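Local atomic coordinates of lambda phage protein with carbohydrate-binding module (Shewanella oneidensis, PDB entry 2A5Z), a protein that is of unknown function but binds magnesium and has a jelly-roll fold with a carbohydrate-binding module, which suggests that it binds sugars. Residues S116-P127 against L243-K254; A65-T73 against S102-A110. All coordinates share one frame; numbering follows the deposited sequence.

Contact 1: S116-P127 against L243-K254; sequences SELEVTVYFKTP and LISIDLIEFKAK. With MG (magnesium ion), chain F.
Leu248 CD2 sits over one face of the Tyr123 ring, 4.0 Å from the ring centroid, in a CH-pi contact. Tyr123 CG lies opposite the carbonyl carbon, beside the backbone N (chi1 -64°), which places the ring against Leu248. Leu248 O meets the same ring at its edge. The Phe251 ring has Val120 CG1 over one face, toward the rim, and Leu118 CD1 at its edge.

Across the antiparallel pair, Tyr123 O accepts Asp247 N at 3.0 Å and, weakly, Leu248 N. Asp247 and Leu248 both face Tyr123, a classic beta bulge. Asp247 binds the magnesium ion through its backbone O and OD1, with Asp54, Phe88 and Gly89. OD2 hydrogen-bonds His87 and pairs with Arg259 of the second subunit.

Tyr123 and Leu248 lie under the second subunit. On the same face, Glu119 and Lys252 run side by side. Their salt bridge is long, Glu119 OE2 to Lys252 NZ 3.8 Å, but a water links both atoms. Lys252 NZ also makes a long salt bridge to Glu250 OE2. Two waters join Glu250 OE2 to Thr121 OG1, and Glu250 OE1 hydrogen-bonds Tyr50 OH. At this partly exposed end the network probably eases the repulsion between Glu119 and Glu250.

Contact 2: A65-T73 against S102-A110; sequences ANNISLLST and SFLAGMLMA
Phe103 reaches across to the strand of Leu70, Leu71 and Ser72. Its CB lies 4.2 Å from Leu71 O, and CG stays beside the same oxygen. CD1 comes closer, 3.6 Å from Leu71 O, and also meets Ser72 OG, which lies at the ring edge in the ring plane. CE1 packs on the peptide between Leu70 and Leu71. At the tip, CZ touches Leu70 CD2 at 3.9 Å and also Leu70 CB. With chi1 at 176°, CG stands opposite the backbone N, and the ring lies alongside the Leu70 side chain, both pointing the same way. Leu70 CD2 also rests on Ala105 CB at 3.8 Å. Leu70, Phe103 and Ala105 thus share one face of the sheet.

Leu71 and Leu104 lie on the other face and meet through their CB atoms. Their backbones are joined both ways, with Leu71 N to Leu104 O at 2.7 Å. The Ser69 and Gly106 pair and the Thr73 and Ser102 pair are bonded both ways as well. Ser69 OG turns to His227. At the far end, Thr73 OG1 lies 2.8 Å from Ser102 OG. A water donates to both Leu71 O and Ser102 OG, and Ser102 OG also bonds Gly144.

Met107, a selenomethionine, bends at chi3 (75°) and brings CE to 3.7 Å from Asn67 O. Its side chain also packs on Phe49 of strand 48-53. Asn67 belongs to a type I' turn from Ala65 to Ile68, closed by backbone bonds between those two residues. The turn connects strands 64-65 and 68-73 as a tight beta hairpin. Strand 102-107 then joins 68-73 to 230-234, the antiparallel pairing expected of a jelly-roll sheet.

In the fold
The centres of the two contacts lie about 11 Å apart. Both segments of contact 2 come before those of contact 1 along the chain, and strand 102-107 is followed directly by strand 119-125. In contact 1, 119-125 pairs with 248-254 in the six-stranded sheet, and the chain turns a corner at Asp247. Contact 2 lies in the larger, curled sheet. Phe251 CZ packs on Gly106 CA at 3.8 Å, and Phe251 CE2 on Ile68 CG1. Ile249 CD1 also reaches Ala105 O. The facing sides of the two contacts therefore form part of the sandwich interior. The magnesium site is at the bulge of contact 1, while the side chain of Asn67 stays about 10 Å from a bound magnesium ion.

Contact 1: S116-P127 against L243-K254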
loop_
_atom_site.group_PDB
_atom_site.type_symbol
_atom_site.label_atom_id
_atom_site.label_comp_id
_atom_site.label_asym_id
_atom_site.label_seq_id
_atom_site.Cartn_x
_atom_site.Cartn_y
_atom_site.Cartn_z
ATOM N N SER C 116 -18.127 5.348 16.811
ATOM C CA SER C 116 -17.049 5.891 15.976
ATOM C C SER C 116 -17.515 7.054 15.093
ATOM O O SER C 116 -16.690 7.846 14.615
ATOM C CB SER C 116 -16.443 4.797 15.093
ATOM O OG SER C 116 -17.337 4.405 14.061
ATOM N N GLU C 117 -18.833 7.133 14.871
ATOM C CA GLU C 117 -19.452 8.179 14.038
ATOM C C GLU C 117 -18.710 8.343 12.714
ATOM O O GLU C 117 -18.374 9.458 12.296
ATOM C CB GLU C 117 -19.519 9.515 14.774
ATOM C CG GLU C 117 -20.271 9.463 16.086
ATOM C CD GLU C 117 -20.420 10.832 16.724
ATOM O OE1 GLU C 117 -19.819 11.067 17.794
ATOM O OE2 GLU C 117 -21.134 11.675 16.154
ATOM N N LEU C 118 -18.460 7.209 12.069
ATOM C CA LEU C 118 -17.799 7.155 10.775
ATOM C C LEU C 118 -18.464 8.093 9.770
ATOM O O LEU C 118 -19.699 8.174 9.680
ATOM C CB LEU C 118 -17.798 5.713 10.245
ATOM C CG LEU C 118 -17.300 5.441 8.818
ATOM C CD1 LEU C 118 -15.786 5.532 8.727
ATOM C CD2 LEU C 118 -17.765 4.078 8.319
ATOM N N GLU C 119 -17.620 8.801 9.034
ATOM C CA GLU C 119 -18.042 9.651 7.940
ATOM C C GLU C 119 -17.382 9.150 6.662
ATOM O O GLU C 119 -16.164 8.977 6.612
ATOM C CB GLU C 119 -17.605 11.083 8.230
ATOM C CG GLU C 119 -18.354 12.136 7.479
ATOM C CD GLU C 119 -18.067 13.512 8.027
ATOM O OE1 GLU C 119 -18.304 13.740 9.235
ATOM O OE2 GLU C 119 -17.582 14.361 7.251
ATOM N N VAL C 120 -18.186 8.890 5.641
ATOM C CA VAL C 120 -17.665 8.447 4.352
ATOM C C VAL C 120 -18.068 9.454 3.276
ATOM O O VAL C 120 -19.247 9.782 3.143
ATOM C CB VAL C 120 -18.169 7.028 3.971
ATOM C CG1 VAL C 120 -17.608 6.591 2.595
ATOM C CG2 VAL C 120 -17.814 6.013 5.052
ATOM N N THR C 121 -17.083 9.960 2.535
ATOM C CA THR C 121 -17.338 10.905 1.458
ATOM C C THR C 121 -16.887 10.313 0.124
ATOM O O THR C 121 -15.785 9.782 0.030
ATOM C CB THR C 121 -16.645 12.256 1.713
ATOM O OG1 THR C 121 -16.967 12.715 3.038
ATOM C CG2 THR C 121 -17.110 13.303 0.703
ATOM N N VAL C 122 -17.753 10.404 -0.890
ATOM C CA VAL C 122 -17.503 9.816 -2.210
ATOM C C VAL C 122 -17.740 10.843 -3.322
ATOM O O VAL C 122 -18.806 11.467 -3.389
ATOM C CB VAL C 122 -18.418 8.580 -2.493
ATOM C CG1 VAL C 122 -18.121 8.001 -3.882
ATOM C CG2 VAL C 122 -18.230 7.499 -1.446
ATOM N N TYR C 123 -16.743 11.010 -4.184
ATOM C CA TYR C 123 -16.857 11.849 -5.363
ATOM C C TYR C 123 -17.054 10.918 -6.546
ATOM O O TYR C 123 -16.178 10.087 -6.843
ATOM C CB TYR C 123 -15.595 12.700 -5.550
ATOM C CG TYR C 123 -15.355 13.695 -4.428
ATOM C CD1 TYR C 123 -15.500 15.070 -4.642
ATOM C CD2 TYR C 123 -14.993 13.262 -3.153
ATOM C CE1 TYR C 123 -15.268 15.991 -3.607
ATOM C CE2 TYR C 123 -14.771 14.169 -2.110
ATOM C CZ TYR C 123 -14.920 15.529 -2.345
ATOM O OH TYR C 123 -14.705 16.425 -1.312
ATOM N N PHE C 124 -18.202 11.047 -7.210
ATOM C CA PHE C 124 -18.607 10.083 -8.232
ATOM C C PHE C 124 -19.311 10.735 -9.408
ATOM O O PHE C 124 -19.922 11.802 -9.268
ATOM C CB PHE C 124 -19.489 8.973 -7.623
ATOM C CG PHE C 124 -20.842 9.443 -7.142
ATOM C CD1 PHE C 124 -21.961 9.373 -7.979
ATOM C CD2 PHE C 124 -21.006 9.935 -5.852
ATOM C CE1 PHE C 124 -23.206 9.789 -7.540
ATOM C CE2 PHE C 124 -22.258 10.370 -5.408
ATOM C CZ PHE C 124 -23.358 10.286 -6.255
ATOM N N LYS C 125 -19.227 10.076 -10.563
ATOM C CA LYS C 125 -19.834 10.582 -11.791
ATOM C C LYS C 125 -20.867 9.598 -12.309
ATOM O O LYS C 125 -20.581 8.405 -12.479
ATOM C CB LYS C 125 -18.767 10.832 -12.868
ATOM C CG LYS C 125 -19.296 11.566 -14.113
ATOM C CD LYS C 125 -18.211 11.835 -15.145
ATOM C CE LYS C 125 -18.772 12.704 -16.284
ATOM N NZ LYS C 125 -17.802 12.939 -17.384
ATOM N N THR C 126 -22.066 10.104 -12.578
ATOM C CA THR C 126 -23.097 9.292 -13.206
ATOM C C THR C 126 -22.663 8.862 -14.619
ATOM O O THR C 126 -21.902 9.578 -15.279
ATOM C CB THR C 126 -24.455 10.008 -13.229
ATOM O OG1 THR C 126 -24.301 11.328 -13.767
ATOM C CG2 THR C 126 -25.015 10.092 -11.815
ATOM N N PRO C 127 -23.115 7.671 -15.068
ATOM C CA PRO C 127 -22.802 7.206 -16.423
ATOM C C PRO C 127 -23.433 8.109 -17.496
ATOM O O PRO C 127 -24.287 8.944 -17.172
ATOM C CB PRO C 127 -23.421 5.800 -16.463
ATOM C CG PRO C 127 -24.448 5.778 -15.393
ATOM C CD PRO C 127 -23.953 6.704 -14.327
ATOM N N LEU C 243 -21.601 1.809 -15.387
ATOM C CA LEU C 243 -22.013 1.996 -13.994
ATOM C C LEU C 243 -21.466 3.337 -13.514
ATOM O O LEU C 243 -21.012 4.145 -14.327
ATOM C CB LEU C 243 -21.532 0.821 -13.120
ATOM C CG LEU C 243 -21.960 -0.584 -13.601
ATOM C CD1 LEU C 243 -21.558 -1.662 -12.604
ATOM C CD2 LEU C 243 -23.459 -0.662 -13.895
ATOM N N ILE C 244 -21.493 3.586 -12.212
ATOM C CA ILE C 244 -21.043 4.877 -11.706
ATOM C C ILE C 244 -19.502 4.915 -11.575
ATOM O O ILE C 244 -18.897 3.990 -11.045
ATOM C CB ILE C 244 -21.842 5.270 -10.419
ATOM C CG1 ILE C 244 -23.273 5.695 -10.831
ATOM C CG2 ILE C 244 -21.121 6.354 -9.608
ATOM C CD1 ILE C 244 -24.219 6.089 -9.690
ATOM N N SER C 245 -18.882 5.969 -12.106
ATOM C CA SER C 245 -17.429 6.156 -12.028
ATOM C C SER C 245 -17.038 6.734 -10.680
ATOM O O SER C 245 -17.804 7.479 -10.086
ATOM C CB SER C 245 -16.942 7.086 -13.142
ATOM O OG SER C 245 -17.331 6.601 -14.417
ATOM N N ILE C 246 -15.846 6.397 -10.194
ATOM C CA ILE C 246 -15.374 6.934 -8.905
ATOM C C ILE C 246 -14.029 7.668 -9.029
ATOM O O ILE C 246 -13.071 7.162 -9.633
ATOM C CB ILE C 246 -15.384 5.871 -7.759
ATOM C CG1 ILE C 246 -14.988 6.507 -6.405
ATOM C CG2 ILE C 246 -14.542 4.631 -8.135
ATOM C CD1 ILE C 246 -15.420 5.710 -5.178
ATOM N N ASP C 247 -14.011 8.876 -8.465
ATOM C CA ASP C 247 -12.843 9.745 -8.415
ATOM C C ASP C 247 -12.123 9.547 -7.072
ATOM O O ASP C 247 -10.917 9.371 -7.024
ATOM C CB ASP C 247 -13.312 11.207 -8.561
ATOM C CG ASP C 247 -12.196 12.235 -8.364
ATOM O OD1 ASP C 247 -11.024 11.918 -8.608
ATOM O OD2 ASP C 247 -12.497 13.391 -7.983
ATOM N N LEU C 248 -12.882 9.538 -5.984
ATOM C CA LEU C 248 -12.301 9.724 -4.666
ATOM C C LEU C 248 -13.241 9.209 -3.586
ATOM O O LEU C 248 -14.453 9.431 -3.651
ATOM C CB LEU C 248 -12.014 11.223 -4.456
ATOM C CG LEU C 248 -11.540 11.828 -3.130
ATOM C CD1 LEU C 248 -10.268 11.167 -2.648
ATOM C CD2 LEU C 248 -11.323 13.325 -3.296
ATOM N N ILE C 249 -12.669 8.522 -2.600
ATOM C CA ILE C 249 -13.402 8.112 -1.409
ATOM C C ILE C 249 -12.577 8.488 -0.179
ATOM O O ILE C 249 -11.351 8.442 -0.225
ATOM C CB ILE C 249 -13.771 6.586 -1.443
ATOM C CG1 ILE C 249 -14.762 6.229 -0.322
ATOM C CG2 ILE C 249 -12.514 5.689 -1.448
ATOM C CD1 ILE C 249 -15.442 4.865 -0.493
ATOM N N GLU C 250 -13.250 8.882 0.899
ATOM C CA GLU C 250 -12.593 9.248 2.156
ATOM C C GLU C 250 -13.335 8.618 3.337
ATOM O O GLU C 250 -14.561 8.646 3.380
ATOM C CB GLU C 250 -12.549 10.775 2.297
ATOM C CG GLU C 250 -12.064 11.276 3.651
ATOM C CD GLU C 250 -12.341 12.767 3.862
ATOM O OE1 GLU C 250 -11.411 13.584 3.683
ATOM O OE2 GLU C 250 -13.494 13.118 4.196
ATOM N N PHE C 251 -12.579 8.048 4.278
ATOM C CA PHE C 251 -13.107 7.499 5.536
ATOM C C PHE C 251 -12.530 8.275 6.722
ATOM O O PHE C 251 -11.308 8.433 6.819
ATOM C CB PHE C 251 -12.709 6.024 5.702
ATOM C CG PHE C 251 -13.422 5.085 4.770
ATOM C CD1 PHE C 251 -14.506 4.345 5.212
ATOM C CD2 PHE C 251 -12.999 4.932 3.455
ATOM C CE1 PHE C 251 -15.171 3.463 4.349
ATOM C CE2 PHE C 251 -13.656 4.060 2.576
ATOM C CZ PHE C 251 -14.745 3.331 3.026
ATOM N N LYS C 252 -13.395 8.742 7.620
ATOM C CA LYS C 252 -12.937 9.292 8.911
ATOM C C LYS C 252 -13.830 8.936 10.094
ATOM O O LYS C 252 -15.056 9.014 10.007
ATOM C CB LYS C 252 -12.684 10.805 8.861
ATOM C CG LYS C 252 -13.697 11.621 8.127
ATOM C CD LYS C 252 -13.228 13.087 8.041
ATOM C CE LYS C 252 -14.276 13.938 7.350
ATOM N NZ LYS C 252 -13.962 15.408 7.369
ATOM N N ALA C 253 -13.192 8.559 11.199
ATOM C CA ALA C 253 -13.897 8.069 12.380
ATOM C C ALA C 253 -13.127 8.374 13.659
ATOM O O ALA C 253 -11.925 8.655 13.618
ATOM C CB ALA C 253 -14.124 6.578 12.258
ATOM N N LYS C 254 -13.824 8.314 14.793
ATOM C CA LYS C 254 -13.183 8.383 16.100
ATOM C C LYS C 254 -13.008 6.959 16.612
ATOM O O LYS C 254 -13.950 6.171 16.568
ATOM C CB LYS C 254 -14.040 9.195 17.074
ATOM C CG LYS C 254 -14.197 10.657 16.680
ATOM C CD LYS C 254 -14.803 11.496 17.810
ATOM C CE LYS C 254 -16.247 11.928 17.513
ATOM N NZ LYS C 254 -16.676 12.972 18.505
HETATM MG MG MG F . -9.449 10.527 -8.100
HETATM O O HOH W 1 -16.083 11.287 12.263
HETATM O O HOH W 2 -15.482 11.612 4.933
HETATM O O HOH W 3 -16.235 16.206 5.943
HETATM O O HOH W 4 -15.549 14.850 3.556
#

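Contact 2: A65-T73 against S102-A110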
loop_
_atom_site.group_PDB
_atom_site.type_symbol
_atom_site.label_atom_id
_atom_site.label_comp_id
_atom_site.label_asym_id
_atom_site.label_seq_id
_atom_site.Cartn_x
_atom_site.Cartn_y
_atom_site.Cartn_z
ATOM N N ALA C 65 -5.887 -0.276 -1.322
ATOM C CA ALA C 65 -4.992 0.882 -1.298
ATOM C C ALA C 65 -5.344 1.746 -0.095
ATOM O O ALA C 65 -6.516 1.976 0.175
ATOM C CB ALA C 65 -5.138 1.706 -2.594
ATOM N N ASN C 66 -4.333 2.216 0.627
ATOM C CA ASN C 66 -4.525 3.083 1.802
ATOM C C ASN C 66 -5.613 2.594 2.776
ATOM O O ASN C 66 -6.483 3.370 3.184
ATOM C CB ASN C 66 -4.795 4.532 1.363
ATOM C CG ASN C 66 -3.792 5.031 0.339
ATOM O OD1 ASN C 66 -2.641 4.595 0.322
ATOM N ND2 ASN C 66 -4.225 5.955 -0.525
ATOM N N ASN C 67 -5.546 1.308 3.129
ATOM C CA ASN C 67 -6.493 0.633 4.056
ATOM C C ASN C 67 -7.834 0.192 3.448
ATOM O O ASN C 67 -8.577 -0.566 4.078
ATOM C CB ASN C 67 -6.765 1.470 5.326
ATOM C CG ASN C 67 -5.511 1.707 6.170
ATOM O OD1 ASN C 67 -4.541 0.946 6.095
ATOM N ND2 ASN C 67 -5.531 2.771 6.980
ATOM N N ILE C 68 -8.129 0.670 2.239
ATOM C CA ILE C 68 -9.450 0.520 1.615
ATOM C C ILE C 68 -9.458 -0.675 0.676
ATOM O O ILE C 68 -8.565 -0.803 -0.163
ATOM C CB ILE C 68 -9.860 1.814 0.850
ATOM C CG1 ILE C 68 -9.987 2.990 1.826
ATOM C CG2 ILE C 68 -11.182 1.631 0.065
ATOM C CD1 ILE C 68 -9.621 4.333 1.199
ATOM N N SER C 69 -10.465 -1.540 0.838
ATOM C CA SER C 69 -10.667 -2.704 -0.030
ATOM C C SER C 69 -11.176 -2.253 -1.387
ATOM O O SER C 69 -12.039 -1.387 -1.458
ATOM C CB SER C 69 -11.697 -3.663 0.583
ATOM O OG SER C 69 -11.362 -3.992 1.918
ATOM N N LEU C 70 -10.635 -2.832 -2.458
ATOM C CA LEU C 70 -11.057 -2.487 -3.813
ATOM C C LEU C 70 -11.444 -3.777 -4.505
ATOM O O LEU C 70 -10.611 -4.480 -5.066
ATOM C CB LEU C 70 -9.956 -1.736 -4.563
ATOM C CG LEU C 70 -9.456 -0.447 -3.896
ATOM C CD1 LEU C 70 -8.157 0.002 -4.528
ATOM C CD2 LEU C 70 -10.526 0.661 -3.946
ATOM N N LEU C 71 -12.731 -4.083 -4.433
ATOM C CA LEU C 71 -13.193 -5.440 -4.669
ATOM C C LEU C 71 -13.985 -5.551 -5.947
ATOM O O LEU C 71 -15.006 -4.884 -6.115
ATOM C CB LEU C 71 -14.023 -5.918 -3.470
ATOM C CG LEU C 71 -13.285 -5.894 -2.123
ATOM C CD1 LEU C 71 -14.203 -6.273 -0.969
ATOM C CD2 LEU C 71 -12.096 -6.821 -2.178
ATOM N N SER C 72 -13.475 -6.384 -6.850
ATOM C CA SER C 72 -14.147 -6.715 -8.095
ATOM C C SER C 72 -14.766 -8.104 -7.991
ATOM O O SER C 72 -14.135 -9.032 -7.473
ATOM C CB SER C 72 -13.147 -6.673 -9.250
ATOM O OG SER C 72 -12.736 -5.341 -9.503
ATOM N N THR C 73 -16.014 -8.228 -8.446
ATOM C CA THR C 73 -16.681 -9.525 -8.573
ATOM C C THR C 73 -17.378 -9.644 -9.932
ATOM O O THR C 73 -17.671 -8.632 -10.581
ATOM C CB THR C 73 -17.706 -9.792 -7.422
ATOM O OG1 THR C 73 -18.625 -8.701 -7.319
ATOM C CG2 THR C 73 -17.002 -9.979 -6.093
ATOM N N SER C 102 -19.958 -6.446 -9.726
ATOM C CA SER C 102 -19.874 -5.198 -8.976
ATOM C C SER C 102 -18.438 -4.760 -8.707
ATOM O O SER C 102 -17.507 -5.569 -8.756
ATOM C CB SER C 102 -20.623 -5.323 -7.645
ATOM O OG SER C 102 -20.018 -6.286 -6.793
ATOM N N PHE C 103 -18.277 -3.469 -8.437
ATOM C CA PHE C 103 -17.040 -2.964 -7.866
ATOM C C PHE C 103 -17.350 -2.290 -6.540
ATOM O O PHE C 103 -18.305 -1.515 -6.428
ATOM C CB PHE C 103 -16.311 -2.007 -8.811
ATOM C CG PHE C 103 -15.076 -1.395 -8.204
ATOM C CD1 PHE C 103 -13.896 -2.126 -8.112
ATOM C CD2 PHE C 103 -15.103 -0.094 -7.699
ATOM C CE1 PHE C 103 -12.748 -1.561 -7.533
ATOM C CE2 PHE C 103 -13.965 0.480 -7.122
ATOM C CZ PHE C 103 -12.791 -0.252 -7.040
ATOM N N LEU C 104 -16.540 -2.597 -5.539
ATOM C CA LEU C 104 -16.759 -2.082 -4.196
ATOM C C LEU C 104 -15.479 -1.452 -3.665
ATOM O O LEU C 104 -14.440 -2.108 -3.615
ATOM C CB LEU C 104 -17.238 -3.217 -3.270
ATOM C CG LEU C 104 -17.851 -2.868 -1.906
ATOM C CD1 LEU C 104 -18.732 -4.010 -1.366
ATOM C CD2 LEU C 104 -16.768 -2.512 -0.912
ATOM N N ALA C 105 -15.553 -0.178 -3.283
ATOM C CA ALA C 105 -14.478 0.466 -2.540
ATOM C C ALA C 105 -14.967 0.696 -1.118
ATOM O O ALA C 105 -15.836 1.538 -0.873
ATOM C CB ALA C 105 -14.047 1.792 -3.216
ATOM N N GLY C 106 -14.438 -0.077 -0.176
ATOM C CA GLY C 106 -14.961 -0.033 1.177
ATOM C C GLY C 106 -14.062 -0.577 2.261
ATOM O O GLY C 106 -12.923 -0.994 2.001
HETATM N N MSE C 107 -14.588 -0.539 3.486
HETATM C CA MSE C 107 -13.913 -1.064 4.686
HETATM C C MSE C 107 -14.875 -1.945 5.497
HETATM O O MSE C 107 -16.098 -1.917 5.276
HETATM C CB MSE C 107 -13.343 0.084 5.547
HETATM C CG MSE C 107 -12.159 0.860 4.891
HETATM SE SE MSE C 107 -11.281 2.019 5.967
HETATM C CE MSE C 107 -10.334 0.854 6.956
ATOM N N LEU C 108 -14.327 -2.730 6.422
ATOM C CA LEU C 108 -15.127 -3.574 7.317
ATOM C C LEU C 108 -15.869 -2.738 8.361
ATOM O O LEU C 108 -15.344 -1.732 8.852
ATOM C CB LEU C 108 -14.237 -4.605 8.032
ATOM C CG LEU C 108 -13.561 -5.666 7.162
ATOM C CD1 LEU C 108 -12.335 -6.268 7.874
ATOM C CD2 LEU C 108 -14.545 -6.756 6.713
HETATM N N MSE C 109 -17.077 -3.174 8.716
HETATM C CA MSE C 109 -17.905 -2.450 9.693
HETATM C C MSE C 109 -17.475 -2.670 11.142
HETATM O O MSE C 109 -17.684 -1.787 11.991
HETATM C CB MSE C 109 -19.388 -2.795 9.495
HETATM C CG MSE C 109 -19.879 -2.506 8.055
HETATM SE SE MSE C 109 -21.660 -2.625 7.754
HETATM C CE MSE C 109 -22.185 -1.235 8.762
ATOM N N ALA C 110 -16.857 -3.821 11.420
ATOM C CA ALA C 110 -16.450 -4.194 12.786
ATOM C C ALA C 110 -15.569 -3.153 13.469
ATOM O O ALA C 110 -15.628 -2.977 14.685
ATOM C CB ALA C 110 -15.746 -5.555 12.786
HETATM O O HOH W 5 -17.451 -6.266 -5.610
#